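Local coordinates for protein endoglucanase A (Clostridium cellulolyticum, PDB 1EDG) that hydrolyses internal beta-1,4-glucosidic bonds of cellulose as an endoglucanase of glycoside hydrolase family 5, at residues A[5-10]-A[318-323]; A[131-136]-A[190-195]. All blocks are in the same frame, centred on the assembly; numbering follows the deposited sequence.

Contact 1: A[5-10]-A[318-323]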
loop_
_atom_site.group_PDB
_atom_site.type_symbol
_atom_site.label_atom_id
_atom_site.label_comp_id
_atom_site.label_asym_id
_atom_site.label_seq_id
_atom_site.Cartn_x
_atom_site.Cartn_y
_atom_site.Cartn_z
ATOM N N SER A 5 5.694 -4.830 -28.545
ATOM C CA SER A 5 4.583 -5.645 -29.025
ATOM C C SER A 5 3.952 -6.525 -27.940
ATOM O O SER A 5 2.887 -7.115 -28.153
ATOM C CB SER A 5 5.025 -6.507 -30.213
ATOM O OG SER A 5 5.799 -7.616 -29.792
ATOM N N LEU A 6 4.604 -6.624 -26.785
ATOM C CA LEU A 6 4.081 -7.448 -25.697
ATOM C C LEU A 6 2.868 -6.831 -25.007
ATOM O O LEU A 6 2.025 -7.547 -24.456
ATOM C CB LEU A 6 5.173 -7.733 -24.662
ATOM C CG LEU A 6 6.394 -8.515 -25.155
ATOM C CD1 LEU A 6 7.321 -8.823 -23.977
ATOM C CD2 LEU A 6 5.945 -9.803 -25.834
ATOM N N ILE A 7 2.778 -5.507 -25.042
ATOM C CA ILE A 7 1.675 -4.783 -24.412
ATOM C C ILE A 7 0.361 -4.999 -25.173
ATOM O O ILE A 7 0.273 -4.724 -26.374
ATOM C CB ILE A 7 2.003 -3.275 -24.317
ATOM C CG1 ILE A 7 3.292 -3.080 -23.513
ATOM C CG2 ILE A 7 0.856 -2.514 -23.664
ATOM C CD1 ILE A 7 3.798 -1.654 -23.502
ATOM N N PRO A 8 -0.666 -5.536 -24.489
ATOM C CA PRO A 8 -1.967 -5.787 -25.119
ATOM C C PRO A 8 -2.728 -4.506 -25.438
ATOM O O PRO A 8 -2.537 -3.477 -24.783
ATOM C CB PRO A 8 -2.699 -6.619 -24.069
ATOM C CG PRO A 8 -2.168 -6.049 -22.776
ATOM C CD PRO A 8 -0.685 -5.927 -23.065
ATOM N N ASN A 9 -3.576 -4.576 -26.458
ATOM C CA ASN A 9 -4.392 -3.448 -26.885
ATOM C C ASN A 9 -5.744 -3.662 -26.221
ATOM O O ASN A 9 -6.490 -4.561 -26.608
ATOM C CB ASN A 9 -4.548 -3.465 -28.408
ATOM C CG ASN A 9 -5.211 -2.210 -28.944
ATOM O OD1 ASN A 9 -6.201 -1.725 -28.398
ATOM N ND2 ASN A 9 -4.657 -1.673 -30.025
ATOM N N LEU A 10 -6.037 -2.858 -25.204
ATOM C CA LEU A 10 -7.284 -2.985 -24.457
ATOM C C LEU A 10 -8.179 -1.760 -24.572
ATOM O O LEU A 10 -7.693 -0.629 -24.616
ATOM C CB LEU A 10 -6.977 -3.236 -22.975
ATOM C CG LEU A 10 -6.050 -4.410 -22.636
ATOM C CD1 LEU A 10 -5.684 -4.376 -21.154
ATOM C CD2 LEU A 10 -6.708 -5.731 -22.994
ATOM N N THR A 318 3.412 -12.850 -20.215
ATOM C CA THR A 318 2.257 -13.094 -19.353
ATOM C C THR A 318 2.132 -12.011 -18.280
ATOM O O THR A 318 1.028 -11.551 -17.986
ATOM C CB THR A 318 2.333 -14.490 -18.706
ATOM O OG1 THR A 318 2.476 -15.479 -19.739
ATOM C CG2 THR A 318 1.070 -14.784 -17.909
ATOM N N ARG A 319 3.262 -11.577 -17.724
ATOM C CA ARG A 319 3.235 -10.529 -16.706
ATOM C C ARG A 319 2.865 -9.163 -17.291
ATOM O O ARG A 319 2.185 -8.370 -16.635
ATOM C CB ARG A 319 4.554 -10.463 -15.923
ATOM C CG ARG A 319 4.784 -11.677 -15.009
ATOM C CD ARG A 319 5.786 -11.386 -13.878
ATOM N NE ARG A 319 7.121 -11.032 -14.364
ATOM C CZ ARG A 319 7.969 -10.233 -13.722
ATOM N NH1 ARG A 319 7.632 -9.696 -12.559
ATOM N NH2 ARG A 319 9.152 -9.956 -14.249
ATOM N N VAL A 320 3.283 -8.892 -18.526
ATOM C CA VAL A 320 2.935 -7.622 -19.168
ATOM C C VAL A 320 1.414 -7.591 -19.379
ATOM O O VAL A 320 0.747 -6.598 -19.065
ATOM C CB VAL A 320 3.643 -7.451 -20.540
ATOM C CG1 VAL A 320 3.113 -6.204 -21.256
ATOM C CG2 VAL A 320 5.152 -7.329 -20.340
ATOM N N GLU A 321 0.871 -8.700 -19.875
ATOM C CA GLU A 321 -0.566 -8.815 -20.122
ATOM C C GLU A 321 -1.380 -8.721 -18.826
ATOM O O GLU A 321 -2.360 -7.967 -18.753
ATOM C CB GLU A 321 -0.867 -10.113 -20.875
ATOM C CG GLU A 321 -0.334 -10.104 -22.309
ATOM C CD GLU A 321 -0.364 -11.466 -22.973
ATOM O OE1 GLU A 321 -0.243 -12.489 -22.267
ATOM O OE2 GLU A 321 -0.490 -11.517 -24.214
ATOM N N TYR A 322 -0.942 -9.443 -17.797
ATOM C CA TYR A 322 -1.615 -9.434 -16.499
ATOM C C TYR A 322 -1.622 -8.042 -15.861
ATOM O O TYR A 322 -2.682 -7.544 -15.472
ATOM C CB TYR A 322 -0.974 -10.464 -15.551
ATOM C CG TYR A 322 -1.410 -10.352 -14.097
ATOM C CD1 TYR A 322 -2.623 -10.896 -13.659
ATOM C CD2 TYR A 322 -0.602 -9.705 -13.159
ATOM C CE1 TYR A 322 -3.015 -10.794 -12.316
ATOM C CE2 TYR A 322 -0.981 -9.598 -11.825
ATOM C CZ TYR A 322 -2.182 -10.141 -11.408
ATOM O OH TYR A 322 -2.534 -10.026 -10.081
ATOM N N MET A 323 -0.462 -7.397 -15.761
ATOM C CA MET A 323 -0.415 -6.071 -15.144
ATOM C C MET A 323 -1.202 -5.016 -15.926
ATOM O O MET A 323 -1.847 -4.146 -15.328
ATOM C CB MET A 323 1.026 -5.606 -14.902
ATOM C CG MET A 323 1.765 -6.382 -13.799
ATOM S SD MET A 323 0.832 -6.518 -12.222
ATOM C CE MET A 323 0.685 -4.794 -11.727
HETATM O O HOH W 1 0.278 -9.161 -25.691
#
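Val320 and Glu321, neighbours on helix 316-332, pack against Leu6, Ile7 and Pro8 of the N-terminal arm. The fold is a (beta/alpha)8 barrel. The helix links its strands 303-308 and 336-339, and the arm runs alongside the outer face of that helix, in the same general direction.

Val320 comes first. Its CG1 is anti to the backbone N (chi1 173°), and this branch makes the closest contacts. Its nearest neighbour is a polar one: CG1 sits 3.6 Å from Leu6 O. The same methyl lies 3.7 Å from Ile7 CA. Beside it, Val320 CG1 meets Ile7 CG1 at 3.9 Å, and the two side chains cross at about a right angle. Val320 also packs on Ile367 of helix 365-374, where Tyr374 OH bonds to Pro8 O and to Leu10 N. That helix therefore touches both partners of the contact.

Glu321 follows. Pro8 lays its ring edge along the helix backbone here, with CD 4.1 Å from Glu321 CA. The Glu321 chain runs extended beyond CG (chi2 168°), and its carboxylate makes a salt bridge with Lys317. No direct hydrogen bond joins the two segments. A water closes the gap by donating to both sides: its oxygen is 2.7 Å from Leu6 O and 2.9 Å from Glu321 OE2.

Contact 2: A[131-136]-A[190-195]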
loop_
_atom_site.group_PDB
_atom_site.type_symbol
_atom_site.label_atom_id
_atom_site.label_comp_id
_atom_site.label_asym_id
_atom_site.label_seq_id
_atom_site.Cartn_x
_atom_site.Cartn_y
_atom_site.Cartn_z
ATOM N N TYR A 131 1.469 -3.235 18.159
ATOM C CA TYR A 131 0.050 -3.463 18.427
ATOM C C TYR A 131 -0.326 -4.875 17.981
ATOM O O TYR A 131 0.425 -5.521 17.253
ATOM C CB TYR A 131 -0.826 -2.407 17.714
ATOM C CG TYR A 131 -0.904 -2.531 16.199
ATOM C CD1 TYR A 131 0.052 -1.932 15.378
ATOM C CD2 TYR A 131 -1.919 -3.266 15.593
ATOM C CE1 TYR A 131 -0.002 -2.070 13.986
ATOM C CE2 TYR A 131 -1.979 -3.411 14.206
ATOM C CZ TYR A 131 -1.015 -2.812 13.412
ATOM O OH TYR A 131 -1.061 -2.981 12.046
ATOM N N PHE A 132 -1.455 -5.375 18.470
ATOM C CA PHE A 132 -1.950 -6.699 18.100
ATOM C C PHE A 132 -3.461 -6.551 18.209
ATOM O O PHE A 132 -3.988 -6.242 19.279
ATOM C CB PHE A 132 -1.435 -7.788 19.050
ATOM C CG PHE A 132 -1.635 -9.182 18.526
ATOM C CD1 PHE A 132 -0.702 -9.757 17.666
ATOM C CD2 PHE A 132 -2.771 -9.913 18.861
ATOM C CE1 PHE A 132 -0.901 -11.042 17.145
ATOM C CE2 PHE A 132 -2.977 -11.200 18.342
ATOM C CZ PHE A 132 -2.041 -11.761 17.485
ATOM N N PRO A 133 -4.173 -6.727 17.086
ATOM C CA PRO A 133 -5.632 -6.601 17.006
ATOM C C PRO A 133 -6.505 -7.680 17.653
ATOM O O PRO A 133 -7.158 -8.456 16.955
ATOM C CB PRO A 133 -5.871 -6.505 15.500
ATOM C CG PRO A 133 -4.852 -7.442 14.962
ATOM C CD PRO A 133 -3.610 -7.085 15.769
ATOM N N SER A 134 -6.499 -7.727 18.981
ATOM C CA SER A 134 -7.336 -8.661 19.734
ATOM C C SER A 134 -7.640 -7.953 21.050
ATOM O O SER A 134 -6.859 -7.108 21.501
ATOM C CB SER A 134 -6.647 -10.016 19.956
ATOM O OG SER A 134 -5.655 -9.958 20.965
ATOM N N SER A 135 -8.791 -8.258 21.642
ATOM C CA SER A 135 -9.210 -7.611 22.884
ATOM C C SER A 135 -8.215 -7.643 24.039
ATOM O O SER A 135 -8.061 -6.648 24.751
ATOM C CB SER A 135 -10.566 -8.152 23.335
ATOM O OG SER A 135 -11.590 -7.715 22.458
ATOM N N GLN A 136 -7.513 -8.757 24.213
ATOM C CA GLN A 136 -6.551 -8.846 25.307
ATOM C C GLN A 136 -5.430 -7.818 25.173
ATOM O O GLN A 136 -4.861 -7.371 26.175
ATOM C CB GLN A 136 -5.954 -10.253 25.409
ATOM C CG GLN A 136 -5.073 -10.433 26.647
ATOM C CD GLN A 136 -4.566 -11.850 26.825
ATOM O OE1 GLN A 136 -4.201 -12.524 25.859
ATOM N NE2 GLN A 136 -4.532 -12.309 28.069
ATOM N N VAL A 190 -13.648 -12.176 14.215
ATOM C CA VAL A 190 -14.674 -11.150 14.394
ATOM C C VAL A 190 -14.235 -10.174 15.480
ATOM O O VAL A 190 -14.415 -8.966 15.346
ATOM C CB VAL A 190 -16.062 -11.760 14.720
ATOM C CG1 VAL A 190 -17.069 -10.657 15.029
ATOM C CG2 VAL A 190 -16.550 -12.591 13.534
ATOM N N ASP A 191 -13.632 -10.700 16.541
ATOM C CA ASP A 191 -13.125 -9.858 17.619
ATOM C C ASP A 191 -12.037 -8.945 17.031
ATOM O O ASP A 191 -12.016 -7.739 17.288
ATOM C CB ASP A 191 -12.531 -10.729 18.736
ATOM C CG ASP A 191 -11.791 -9.915 19.785
ATOM O OD1 ASP A 191 -12.426 -9.073 20.452
ATOM O OD2 ASP A 191 -10.568 -10.113 19.943
ATOM N N SER A 192 -11.165 -9.528 16.212
ATOM C CA SER A 192 -10.073 -8.794 15.568
ATOM C C SER A 192 -10.608 -7.654 14.685
ATOM O O SER A 192 -10.136 -6.518 14.771
ATOM C CB SER A 192 -9.213 -9.762 14.747
ATOM O OG SER A 192 -7.973 -9.180 14.383
ATOM N N ILE A 193 -11.627 -7.947 13.880
ATOM C CA ILE A 193 -12.245 -6.958 12.999
ATOM C C ILE A 193 -12.774 -5.773 13.804
ATOM O O ILE A 193 -12.606 -4.613 13.411
ATOM C CB ILE A 193 -13.391 -7.604 12.181
ATOM C CG1 ILE A 193 -12.807 -8.554 11.130
ATOM C CG2 ILE A 193 -14.281 -6.533 11.538
ATOM C CD1 ILE A 193 -13.848 -9.364 10.370
ATOM N N ASN A 194 -13.403 -6.062 14.939
ATOM C CA ASN A 194 -13.934 -5.007 15.799
ATOM C C ASN A 194 -12.782 -4.184 16.373
ATOM O O ASN A 194 -12.846 -2.953 16.415
ATOM C CB ASN A 194 -14.798 -5.601 16.916
ATOM C CG ASN A 194 -16.033 -6.315 16.380
ATOM O OD1 ASN A 194 -16.564 -5.962 15.319
ATOM N ND2 ASN A 194 -16.495 -7.326 17.109
ATOM N N CYS A 195 -11.708 -4.863 16.775
ATOM C CA CYS A 195 -10.534 -4.187 17.314
ATOM C C CYS A 195 -9.905 -3.284 16.250
ATOM O O CYS A 195 -9.440 -2.186 16.556
ATOM C CB CYS A 195 -9.505 -5.206 17.808
ATOM S SG CYS A 195 -9.930 -6.009 19.380
#
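Asp191 turns its carboxylate edge to Ser135 and takes two hydrogen bonds, one on each oxygen. This polar join ties the loop between strand 116-120 and helix 138-155 of the (beta/alpha)8 barrel to the first turns of helix 187-209.

A chi1 of 171° sends CG opposite the backbone N, and the acid reaches out from its helix to the loop. Asp191 OD2 receives Ser135 N at 3.1 Å, nearly straight at 166°. Asp191 OD1 receives Ser135 OG at 2.6 Å. Both oxygens use their syn lone pairs, so the serine faces the fork of the carboxylate.

Ser192 makes the second grip, one residue further on. Its OG donates to Pro133 O at 2.8 Å and lies in the carbonyl plane. The Ser192 backbone adds a CA-H...O contact to that oxygen, with Ser192 CA 3.2 Å from Pro133 O. The Pro133 ring comes alongside the hydroxyl, bringing CB and CG near Ser192 OG. An inverse gamma turn centred on Pro133, closed by Ser134 N to Phe132 O, bends the loop here and leaves Pro133 O turned to the helix.

Between these two grips, Cys195 lies over the face of the peptide joining Ser134 to Ser135. Its SG is 3.4 Å from Ser134 C. Met138 of helix 138-155 also touches Cys195.

The two donors of Ser135, one on each oxygen, fix the rotation of the Asp191 carboxylate. Both of its oxygens act as acceptors, which is consistent with a deprotonated acid, and its place near the start of a helix would probably suit that charge.

In the fold
The chain starts with the arm 5-10. Contact 1 returns to it from residues 318-323 and so closes a loop of 307 residues. That loop holds seven of the eight barrel strands, from 32-34 to 303-308. Contact 2 falls wholly within this span, and the two do not cross. It closes a shorter loop between 136 and 190, which includes helix 138-155 and strand 163-166. Contact 1 ties the N-terminal arm to a late barrel helix. Contact 2 joins the loop after strand 116-120 to the helix that follows strand 163-166, toward the periphery of the fold. They lie on opposite sides of the chain's centre, their own centres about 41 Å apart, and do not touch.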